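Local coordinates for glycosyl hydrolase, family 38 (Enterococcus faecalis, PDB 5KBP), which probably hydrolyses alpha-mannosidic linkages as a bacterial family 38 glycoside hydrolase, an enzyme class that depends on a bound metal ion, at residues A[50-61]-A[82-92]; A[121-132]-A[144-152]. One frame throughout, in Å; residues are numbered along the deposited sequence.

Contact 1 (A[50-61]-A[82-92]); sequences NSFHLDGQTIIL and GKLKIGPFYIL
The Y90 ring takes I59 over one face, with CB of I59 4.2 Å from the ring centroid in a CH-pi contact, while CD1 of I59 reaches on to CZ and OH. At the H53 imidazole, one water sits in plane at the edge and bridges NE2 to G87 O; a second lies over a face and joins G56 N to K85 O and G87 O. H53 belongs to a short parallel beta ladder, F52-H53 beside L84-K85, in the N-terminal domain of the family 38 fold; the Y90 ring lies past the turn that follows it. F52 N bonds K83 O, K85 N returns to F52 O, and L54 N meets K85 O at 2.8 Å. After a type I' turn, L54 to Q57, pairing resumes as a single bridge, Q57 with F89: F89 N bonds G56 O and T58 N bonds F89 O (2.9 Å), with I59 N to Y90 O following. On the side of L84, L61 runs counter to that leucine and sets CD1 3.7 Å from I86 CG2; helix 72-80 touches all three. Q57 NE2 holds D55 OD2, which also receives W17 N. At the outer end K83, bent at its last torsion (chi4 -59°), turns NZ to N50 O at 3.0 Å and also bonds F49 O.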
loop_
_atom_site.group_PDB
_atom_site.type_symbol
_atom_site.label_atom_id
_atom_site.label_comp_id
_atom_site.label_asym_id
_atom_site.label_seq_id
_atom_site.Cartn_x
_atom_site.Cartn_y
_atom_site.Cartn_z
ATOM N N ASN A 50 30.645 22.333 -7.859
ATOM C CA ASN A 50 29.780 23.507 -7.816
ATOM C C ASN A 50 28.439 23.187 -7.170
ATOM O O ASN A 50 28.122 23.709 -6.095
ATOM C CB ASN A 50 29.569 24.062 -9.225
ATOM C CG ASN A 50 28.631 25.251 -9.250
ATOM O OD1 ASN A 50 27.442 25.112 -9.539
ATOM N ND2 ASN A 50 29.161 26.430 -8.947
ATOM N N SER A 51 27.646 22.334 -7.813
ATOM C CA SER A 51 26.313 22.023 -7.317
ATOM C C SER A 51 25.829 20.734 -7.965
ATOM O O SER A 51 26.483 20.168 -8.844
ATOM C CB SER A 51 25.336 23.171 -7.591
ATOM O OG SER A 51 25.276 23.463 -8.977
ATOM N N PHE A 52 24.663 20.279 -7.511
ATOM C CA PHE A 52 24.004 19.096 -8.049
ATOM C C PHE A 52 22.519 19.396 -8.177
ATOM O O PHE A 52 21.874 19.777 -7.196
ATOM C CB PHE A 52 24.226 17.876 -7.148
ATOM C CG PHE A 52 23.714 16.586 -7.727
ATOM C CD1 PHE A 52 24.501 15.839 -8.592
ATOM C CD2 PHE A 52 22.456 16.110 -7.397
ATOM C CE1 PHE A 52 24.035 14.648 -9.122
ATOM C CE2 PHE A 52 21.986 14.921 -7.925
ATOM C CZ PHE A 52 22.776 14.190 -8.788
ATOM N N HIS A 53 21.981 19.233 -9.381
ATOM C CA HIS A 53 20.576 19.521 -9.639
ATOM C C HIS A 53 19.737 18.311 -9.247
ATOM O O HIS A 53 19.881 17.231 -9.832
ATOM C CB HIS A 53 20.361 19.878 -11.107
ATOM C CG HIS A 53 19.009 20.449 -11.394
ATOM N ND1 HIS A 53 18.012 19.726 -12.012
ATOM C CD2 HIS A 53 18.488 21.674 -11.148
ATOM C CE1 HIS A 53 16.936 20.482 -12.136
ATOM N NE2 HIS A 53 17.198 21.669 -11.620
ATOM N N LEU A 54 18.852 18.495 -8.271
ATOM C CA LEU A 54 18.100 17.386 -7.684
ATOM C C LEU A 54 16.819 17.088 -8.459
ATOM O O LEU A 54 15.739 16.947 -7.888
ATOM C CB LEU A 54 17.798 17.682 -6.221
ATOM C CG LEU A 54 17.717 16.449 -5.321
ATOM C CD1 LEU A 54 19.018 15.657 -5.390
ATOM C CD2 LEU A 54 17.388 16.845 -3.889
ATOM N N ASP A 55 16.943 16.999 -9.783
ATOM C CA ASP A 55 15.892 16.492 -10.664
ATOM C C ASP A 55 14.601 17.305 -10.585
ATOM O O ASP A 55 13.524 16.794 -10.904
ATOM C CB ASP A 55 15.609 15.013 -10.373
ATOM C CG ASP A 55 15.017 14.289 -11.563
ATOM O OD1 ASP A 55 15.211 14.763 -12.701
ATOM O OD2 ASP A 55 14.363 13.243 -11.364
ATOM N N GLY A 56 14.679 18.565 -10.160
ATOM C CA GLY A 56 13.520 19.437 -10.183
ATOM C C GLY A 56 12.391 19.075 -9.244
ATOM O O GLY A 56 11.314 19.671 -9.343
ATOM N N GLN A 57 12.600 18.133 -8.327
ATOM C CA GLN A 57 11.549 17.658 -7.435
ATOM C C GLN A 57 12.046 17.681 -5.997
ATOM O O GLN A 57 13.146 17.199 -5.709
ATOM C CB GLN A 57 11.106 16.243 -7.825
ATOM C CG GLN A 57 12.257 15.320 -8.185
ATOM C CD GLN A 57 11.805 13.903 -8.458
ATOM O OE1 GLN A 57 10.831 13.426 -7.877
ATOM N NE2 GLN A 57 12.508 13.220 -9.353
ATOM N N THR A 58 11.230 18.234 -5.099
ATOM C CA THR A 58 11.593 18.345 -3.691
ATOM C C THR A 58 11.323 17.071 -2.900
ATOM O O THR A 58 11.830 16.943 -1.778
ATOM C CB THR A 58 10.834 19.506 -3.040
ATOM O OG1 THR A 58 9.426 19.250 -3.105
ATOM C CG2 THR A 58 11.136 20.816 -3.753
ATOM N N ILE A 59 10.543 16.131 -3.444
ATOM C CA ILE A 59 10.224 14.913 -2.706
ATOM C C ILE A 59 11.457 14.046 -2.487
ATOM O O ILE A 59 11.446 13.168 -1.615
ATOM C CB ILE A 59 9.120 14.116 -3.431
ATOM C CG1 ILE A 59 8.423 13.159 -2.461
ATOM C CG2 ILE A 59 9.697 13.347 -4.611
ATOM C CD1 ILE A 59 7.352 12.308 -3.108
ATOM N N ILE A 60 12.528 14.270 -3.253
ATOM C CA ILE A 60 13.768 13.528 -3.043
ATOM C C ILE A 60 14.329 13.817 -1.657
ATOM O O ILE A 60 14.845 12.920 -0.978
ATOM C CB ILE A 60 14.783 13.866 -4.153
ATOM C CG1 ILE A 60 14.274 13.371 -5.510
ATOM C CG2 ILE A 60 16.154 13.276 -3.840
ATOM C CD1 ILE A 60 15.210 13.670 -6.660
ATOM N N LEU A 61 14.224 15.071 -1.209
ATOM C CA LEU A 61 14.659 15.413 0.141
ATOM C C LEU A 61 13.835 14.670 1.186
ATOM O O LEU A 61 14.381 14.160 2.171
ATOM C CB LEU A 61 14.555 16.924 0.356
ATOM C CG LEU A 61 15.294 17.831 -0.631
ATOM C CD1 LEU A 61 14.852 19.273 -0.459
ATOM C CD2 LEU A 61 16.795 17.711 -0.436
ATOM N N GLY A 82 23.820 26.613 -1.571
ATOM C CA GLY A 82 23.616 26.668 -3.002
ATOM C C GLY A 82 24.264 25.542 -3.771
ATOM O O GLY A 82 24.477 25.672 -4.978
ATOM N N LYS A 83 24.593 24.438 -3.099
ATOM C CA LYS A 83 25.207 23.292 -3.756
ATOM C C LYS A 83 24.239 22.141 -3.988
ATOM O O LYS A 83 24.548 21.245 -4.781
ATOM C CB LYS A 83 26.408 22.795 -2.944
ATOM C CG LYS A 83 27.536 23.810 -2.852
ATOM C CD LYS A 83 28.831 23.172 -2.382
ATOM C CE LYS A 83 30.002 24.122 -2.569
ATOM N NZ LYS A 83 30.150 24.521 -3.996
ATOM N N LEU A 84 23.086 22.140 -3.325
ATOM C CA LEU A 84 22.013 21.195 -3.609
ATOM C C LEU A 84 20.846 21.996 -4.174
ATOM O O LEU A 84 20.142 22.689 -3.430
ATOM C CB LEU A 84 21.611 20.414 -2.359
ATOM C CG LEU A 84 20.861 19.104 -2.614
ATOM C CD1 LEU A 84 21.647 18.229 -3.574
ATOM C CD2 LEU A 84 20.601 18.369 -1.309
ATOM N N LYS A 85 20.655 21.913 -5.488
ATOM C CA LYS A 85 19.635 22.685 -6.185
ATOM C C LYS A 85 18.323 21.907 -6.179
ATOM O O LYS A 85 18.255 20.796 -6.714
ATOM C CB LYS A 85 20.084 22.986 -7.613
ATOM C CG LYS A 85 21.423 23.709 -7.715
ATOM C CD LYS A 85 21.328 25.137 -7.201
ATOM C CE LYS A 85 22.575 25.932 -7.558
ATOM N NZ LYS A 85 22.484 27.350 -7.108
ATOM N N ILE A 86 17.284 22.494 -5.583
ATOM C CA ILE A 86 16.026 21.802 -5.344
ATOM C C ILE A 86 14.887 22.542 -6.035
ATOM O O ILE A 86 14.977 23.734 -6.346
ATOM C CB ILE A 86 15.732 21.659 -3.837
ATOM C CG1 ILE A 86 15.538 23.039 -3.204
ATOM C CG2 ILE A 86 16.861 20.911 -3.145
ATOM C CD1 ILE A 86 15.036 22.997 -1.781
ATOM N N GLY A 87 13.798 21.813 -6.268
ATOM C CA GLY A 87 12.587 22.391 -6.803
ATOM C C GLY A 87 12.663 22.655 -8.292
ATOM O O GLY A 87 13.611 22.253 -8.970
ATOM N N PRO A 88 11.667 23.378 -8.829
ATOM C CA PRO A 88 10.597 24.023 -8.061
ATOM C C PRO A 88 9.351 23.167 -7.840
ATOM O O PRO A 88 8.389 23.652 -7.246
ATOM C CB PRO A 88 10.251 25.231 -8.927
ATOM C CG PRO A 88 10.461 24.729 -10.326
ATOM C CD PRO A 88 11.586 23.713 -10.262
ATOM N N PHE A 89 9.362 21.926 -8.312
ATOM C CA PHE A 89 8.200 21.055 -8.222
ATOM C C PHE A 89 8.322 20.116 -7.026
ATOM O O PHE A 89 9.386 19.965 -6.420
ATOM C CB PHE A 89 8.027 20.241 -9.510
ATOM C CG PHE A 89 7.747 21.073 -10.730
ATOM C CD1 PHE A 89 7.278 22.371 -10.617
ATOM C CD2 PHE A 89 7.948 20.547 -11.996
ATOM C CE1 PHE A 89 7.021 23.132 -11.744
ATOM C CE2 PHE A 89 7.693 21.302 -13.126
ATOM C CZ PHE A 89 7.229 22.595 -13.000
ATOM N N TYR A 90 7.200 19.479 -6.687
ATOM C CA TYR A 90 7.213 18.429 -5.676
ATOM C C TYR A 90 7.586 17.088 -6.294
ATOM O O TYR A 90 8.422 16.356 -5.755
ATOM C CB TYR A 90 5.849 18.358 -4.987
ATOM C CG TYR A 90 5.709 17.251 -3.966
ATOM C CD1 TYR A 90 6.366 17.317 -2.743
ATOM C CD2 TYR A 90 4.907 16.147 -4.219
ATOM C CE1 TYR A 90 6.235 16.307 -1.804
ATOM C CE2 TYR A 90 4.769 15.133 -3.289
ATOM C CZ TYR A 90 5.435 15.219 -2.084
ATOM O OH TYR A 90 5.299 14.211 -1.156
ATOM N N ILE A 91 6.979 16.757 -7.434
ATOM C CA ILE A 91 7.319 15.570 -8.207
ATOM C C ILE A 91 7.362 15.958 -9.679
ATOM O O ILE A 91 6.886 17.022 -10.081
ATOM C CB ILE A 91 6.322 14.412 -7.976
ATOM C CG1 ILE A 91 4.876 14.918 -8.037
ATOM C CG2 ILE A 91 6.589 13.731 -6.645
ATOM C CD1 ILE A 91 4.236 14.822 -9.406
ATOM N N LEU A 92 7.948 15.077 -10.485
ATOM C CA LEU A 92 7.962 15.230 -11.936
ATOM C C LEU A 92 6.792 14.434 -12.502
ATOM O O LEU A 92 6.835 13.201 -12.542
ATOM C CB LEU A 92 9.288 14.757 -12.524
ATOM C CG LEU A 92 10.554 15.460 -12.035
ATOM C CD1 LEU A 92 11.746 15.043 -12.887
ATOM C CD2 LEU A 92 10.375 16.971 -12.035
HETATM O O HOH W 1 14.603 22.861 -11.872
HETATM O O HOH W 2 16.080 20.531 -8.636
#

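Contact 2 (A[121-132]-A[144-152])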
loop_
_atom_site.group_PDB
_atom_site.type_symbol
_atom_site.label_atom_id
_atom_site.label_comp_id
_atom_site.label_asym_id
_atom_site.label_seq_id
_atom_site.Cartn_x
_atom_site.Cartn_y
_atom_site.Cartn_z
ATOM N N VAL A 121 15.001 26.260 -7.652
ATOM C CA VAL A 121 15.519 26.565 -8.979
ATOM C C VAL A 121 14.361 27.066 -9.830
ATOM O O VAL A 121 13.363 26.361 -10.020
ATOM C CB VAL A 121 16.186 25.336 -9.609
ATOM C CG1 VAL A 121 16.544 25.612 -11.061
ATOM C CG2 VAL A 121 17.418 24.950 -8.821
ATOM N N GLN A 122 14.480 28.291 -10.334
ATOM C CA GLN A 122 13.380 28.933 -11.053
ATOM C C GLN A 122 13.363 28.495 -12.518
ATOM O O GLN A 122 13.508 29.289 -13.448
ATOM C CB GLN A 122 13.477 30.448 -10.915
ATOM C CG GLN A 122 13.331 30.936 -9.480
ATOM C CD GLN A 122 13.275 32.446 -9.375
ATOM O OE1 GLN A 122 12.200 33.031 -9.253
ATOM N NE2 GLN A 122 14.438 33.086 -9.419
ATOM N N LEU A 123 13.164 27.192 -12.708
ATOM C CA LEU A 123 13.131 26.591 -14.036
ATOM C C LEU A 123 12.087 25.488 -14.055
ATOM O O LEU A 123 12.149 24.562 -13.241
ATOM C CB LEU A 123 14.503 26.030 -14.422
ATOM C CG LEU A 123 14.548 25.209 -15.711
ATOM C CD1 LEU A 123 14.316 26.098 -16.926
ATOM C CD2 LEU A 123 15.865 24.457 -15.825
ATOM N N GLY A 124 11.134 25.584 -14.978
ATOM C CA GLY A 124 10.226 24.480 -15.224
ATOM C C GLY A 124 10.989 23.281 -15.747
ATOM O O GLY A 124 11.693 23.382 -16.754
ATOM N N TYR A 125 10.871 22.144 -15.071
ATOM C CA TYR A 125 11.696 20.972 -15.354
ATOM C C TYR A 125 10.799 19.861 -15.893
ATOM O O TYR A 125 10.085 19.203 -15.132
ATOM C CB TYR A 125 12.444 20.538 -14.095
ATOM C CG TYR A 125 13.709 19.747 -14.349
ATOM C CD1 TYR A 125 14.778 20.310 -15.033
ATOM C CD2 TYR A 125 13.846 18.448 -13.878
ATOM C CE1 TYR A 125 15.941 19.592 -15.260
ATOM C CE2 TYR A 125 15.003 17.724 -14.097
ATOM C CZ TYR A 125 16.048 18.301 -14.788
ATOM O OH TYR A 125 17.200 17.583 -15.009
ATOM N N PHE A 126 10.840 19.656 -17.210
ATOM C CA PHE A 126 10.090 18.587 -17.873
ATOM C C PHE A 126 11.029 17.758 -18.745
ATOM O O PHE A 126 10.845 17.662 -19.961
ATOM C CB PHE A 126 8.950 19.164 -18.711
ATOM C CG PHE A 126 8.038 20.080 -17.952
ATOM C CD1 PHE A 126 6.950 19.578 -17.259
ATOM C CD2 PHE A 126 8.261 21.448 -17.942
ATOM C CE1 PHE A 126 6.106 20.417 -16.564
ATOM C CE2 PHE A 126 7.418 22.294 -17.247
ATOM C CZ PHE A 126 6.341 21.776 -16.559
ATOM N N PRO A 127 12.040 17.121 -18.148
ATOM C CA PRO A 127 13.067 16.469 -18.976
ATOM C C PRO A 127 12.565 15.249 -19.727
ATOM O O PRO A 127 13.087 14.948 -20.808
ATOM C CB PRO A 127 14.150 16.097 -17.955
ATOM C CG PRO A 127 13.396 15.889 -16.690
ATOM C CD PRO A 127 12.258 16.879 -16.709
ATOM N N ASP A 128 11.563 14.542 -19.200
ATOM C CA ASP A 128 11.108 13.294 -19.802
ATOM C C ASP A 128 9.587 13.226 -19.908
ATOM O O ASP A 128 9.030 12.131 -20.034
ATOM C CB ASP A 128 11.638 12.098 -19.005
ATOM C CG ASP A 128 11.697 10.829 -19.827
ATOM O OD1 ASP A 128 11.801 10.931 -21.067
ATOM O OD2 ASP A 128 11.640 9.731 -19.233
ATOM N N THR A 129 8.906 14.369 -19.868
ATOM C CA THR A 129 7.449 14.376 -19.896
ATOM C C THR A 129 6.942 13.974 -21.277
ATOM O O THR A 129 7.389 14.509 -22.297
ATOM C CB THR A 129 6.916 15.758 -19.518
ATOM O OG1 THR A 129 7.519 16.186 -18.290
ATOM C CG2 THR A 129 5.404 15.717 -19.342
ATOM N N PHE A 130 6.004 13.028 -21.306
ATOM C CA PHE A 130 5.432 12.525 -22.555
ATOM C C PHE A 130 4.427 13.551 -23.064
ATOM O O PHE A 130 3.225 13.460 -22.807
ATOM C CB PHE A 130 4.775 11.165 -22.345
ATOM C CG PHE A 130 5.657 10.154 -21.662
ATOM C CD1 PHE A 130 7.035 10.185 -21.818
ATOM C CD2 PHE A 130 5.102 9.168 -20.863
ATOM C CE1 PHE A 130 7.839 9.255 -21.185
ATOM C CE2 PHE A 130 5.900 8.235 -20.232
ATOM C CZ PHE A 130 7.271 8.278 -20.393
ATOM N N GLY A 131 4.923 14.541 -23.799
ATOM C CA GLY A 131 4.070 15.608 -24.283
ATOM C C GLY A 131 3.845 16.679 -23.237
ATOM O O GLY A 131 3.652 16.371 -22.057
ATOM N N ASN A 132 3.868 17.941 -23.651
ATOM C CA ASN A 132 3.739 19.066 -22.738
ATOM C C ASN A 132 2.449 19.827 -23.015
ATOM O O ASN A 132 2.107 20.091 -24.171
ATOM C CB ASN A 132 4.944 20.001 -22.852
ATOM C CG ASN A 132 6.203 19.400 -22.252
ATOM O OD1 ASN A 132 6.477 19.568 -21.064
ATOM N ND2 ASN A 132 6.970 18.692 -23.071
ATOM N N ASN A 144 5.810 32.181 -10.922
ATOM C CA ASN A 144 7.089 32.890 -10.849
ATOM C C ASN A 144 8.214 32.073 -11.483
ATOM O O ASN A 144 9.360 32.095 -11.028
ATOM C CB ASN A 144 7.431 33.274 -9.407
ATOM C CG ASN A 144 6.334 34.087 -8.747
ATOM O OD1 ASN A 144 5.613 34.830 -9.412
ATOM N ND2 ASN A 144 6.199 33.946 -7.433
ATOM N N LEU A 145 7.886 31.350 -12.552
ATOM C CA LEU A 145 8.875 30.581 -13.297
ATOM C C LEU A 145 8.982 31.135 -14.711
ATOM O O LEU A 145 8.042 30.970 -15.508
ATOM C CB LEU A 145 8.501 29.098 -13.326
ATOM C CG LEU A 145 8.456 28.390 -11.969
ATOM C CD1 LEU A 145 8.156 26.916 -12.147
ATOM C CD2 LEU A 145 9.765 28.579 -11.225
ATOM N N PRO A 146 10.080 31.796 -15.068
ATOM C CA PRO A 146 10.198 32.420 -16.392
ATOM C C PRO A 146 10.762 31.523 -17.482
ATOM O O PRO A 146 10.828 31.960 -18.637
ATOM C CB PRO A 146 11.152 33.588 -16.112
ATOM C CG PRO A 146 12.061 33.052 -15.059
ATOM C CD PRO A 146 11.226 32.126 -14.201
ATOM N N ALA A 147 11.166 30.295 -17.163
ATOM C CA ALA A 147 11.765 29.414 -18.154
ATOM C C ALA A 147 11.391 27.971 -17.845
ATOM O O ALA A 147 11.050 27.624 -16.711
ATOM C CB ALA A 147 13.289 29.578 -18.203
ATOM N N ALA A 148 11.464 27.129 -18.875
ATOM C CA ALA A 148 11.110 25.721 -18.751
ATOM C C ALA A 148 12.030 24.885 -19.626
ATOM O O ALA A 148 12.162 25.151 -20.825
ATOM C CB ALA A 148 9.648 25.478 -19.143
ATOM N N ALA A 149 12.661 23.878 -19.026
ATOM C CA ALA A 149 13.522 22.946 -19.742
ATOM C C ALA A 149 12.760 21.654 -20.004
ATOM O O ALA A 149 12.165 21.082 -19.085
ATOM C CB ALA A 149 14.798 22.657 -18.949
ATOM N N PHE A 150 12.782 21.198 -21.256
ATOM C CA PHE A 150 12.031 20.019 -21.664
ATOM C C PHE A 150 12.853 19.215 -22.661
ATOM O O PHE A 150 13.879 19.676 -23.170
ATOM C CB PHE A 150 10.672 20.401 -22.265
ATOM C CG PHE A 150 10.770 21.297 -23.467
ATOM C CD1 PHE A 150 10.895 22.669 -23.318
ATOM C CD2 PHE A 150 10.730 20.768 -24.747
ATOM C CE1 PHE A 150 10.985 23.495 -24.422
ATOM C CE2 PHE A 150 10.819 21.589 -25.855
ATOM C CZ PHE A 150 10.946 22.956 -25.692
ATOM N N GLY A 151 12.387 18.001 -22.946
ATOM C CA GLY A 151 13.128 17.101 -23.808
ATOM C C GLY A 151 12.348 16.550 -24.985
ATOM O O GLY A 151 12.940 16.176 -26.003
ATOM N N ARG A 152 11.024 16.491 -24.867
ATOM C CA ARG A 152 10.170 15.926 -25.902
ATOM C C ARG A 152 9.211 16.981 -26.436
ATOM O O ARG A 152 8.854 17.934 -25.736
ATOM C CB ARG A 152 9.371 14.731 -25.369
ATOM C CG ARG A 152 10.219 13.614 -24.787
ATOM C CD ARG A 152 9.341 12.551 -24.147
ATOM N NE ARG A 152 10.121 11.455 -23.578
ATOM C CZ ARG A 152 10.361 10.307 -24.202
ATOM N NH1 ARG A 152 9.881 10.100 -25.421
ATOM N NH2 ARG A 152 11.080 9.364 -23.608
#
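L145, whose N closes the Schellman motif that ends helix 136-141, lays CD2 against Q122 CA at 3.6 Å, and P146 follows with CD near Q122 O. Here begins the second strand of a beta-alpha-beta unit, in which strand 147-150 returns parallel to strand 124-126, their axes 13° apart. A147 accepts G124 N at its O and touches L123 CD1 with its CB; the L123 side chain folds across the strand so that CD2 also reaches CB of A149 (3.8 Å). A148 puts its small CB beside G124, where the CA atoms of the two residues come within 3.8 Å, and beside the edge of the F126 ring. A149 is gripped at both ends: its N bonds G124 O, and its O takes F126 N at 2.7 Å, nearly in line with the carbonyl. F150 packs CB against F126 CB, while its ring meets that of W177, on strand 174-178 two places along the sheet. After G151, whose N makes a weak bond to F126 O, R152 extends from CG to NE alongside D128 and F130, passing CD by T129 O. Its guanidinium stands nearly perpendicular to the F130 ring (89°), with CE1 of F130 over one face. In a side-on salt bridge, R152 NE and NH2 both bond D128 OD1 at 3.1 Å; NE meets that oxygen from above the carboxylate plane, NH2 on the syn side.

In the fold
From the N terminus, segment 50-61 runs out through helices 59-65 and 72-80 and returns as 82-92, where contact 1 closes the first loop. Helix 100-117 then leads to 121-132, and contact 2 closes a second, shorter excursion through helix 136-141. The two loops follow in series, neither nesting nor crossing, and their centres lie 13 Å apart within the family 38 N-terminal domain. They meet directly: V121 N probably bonds I86 O, P88 CD packs on L123 O, and the rings of H53 and Y125 and of F89 and F126 meet obliquely. The two-stranded ladder of contact 1 is thereby tied to strand 124-126, an outermost strand, within this chain, of a mixed sheet.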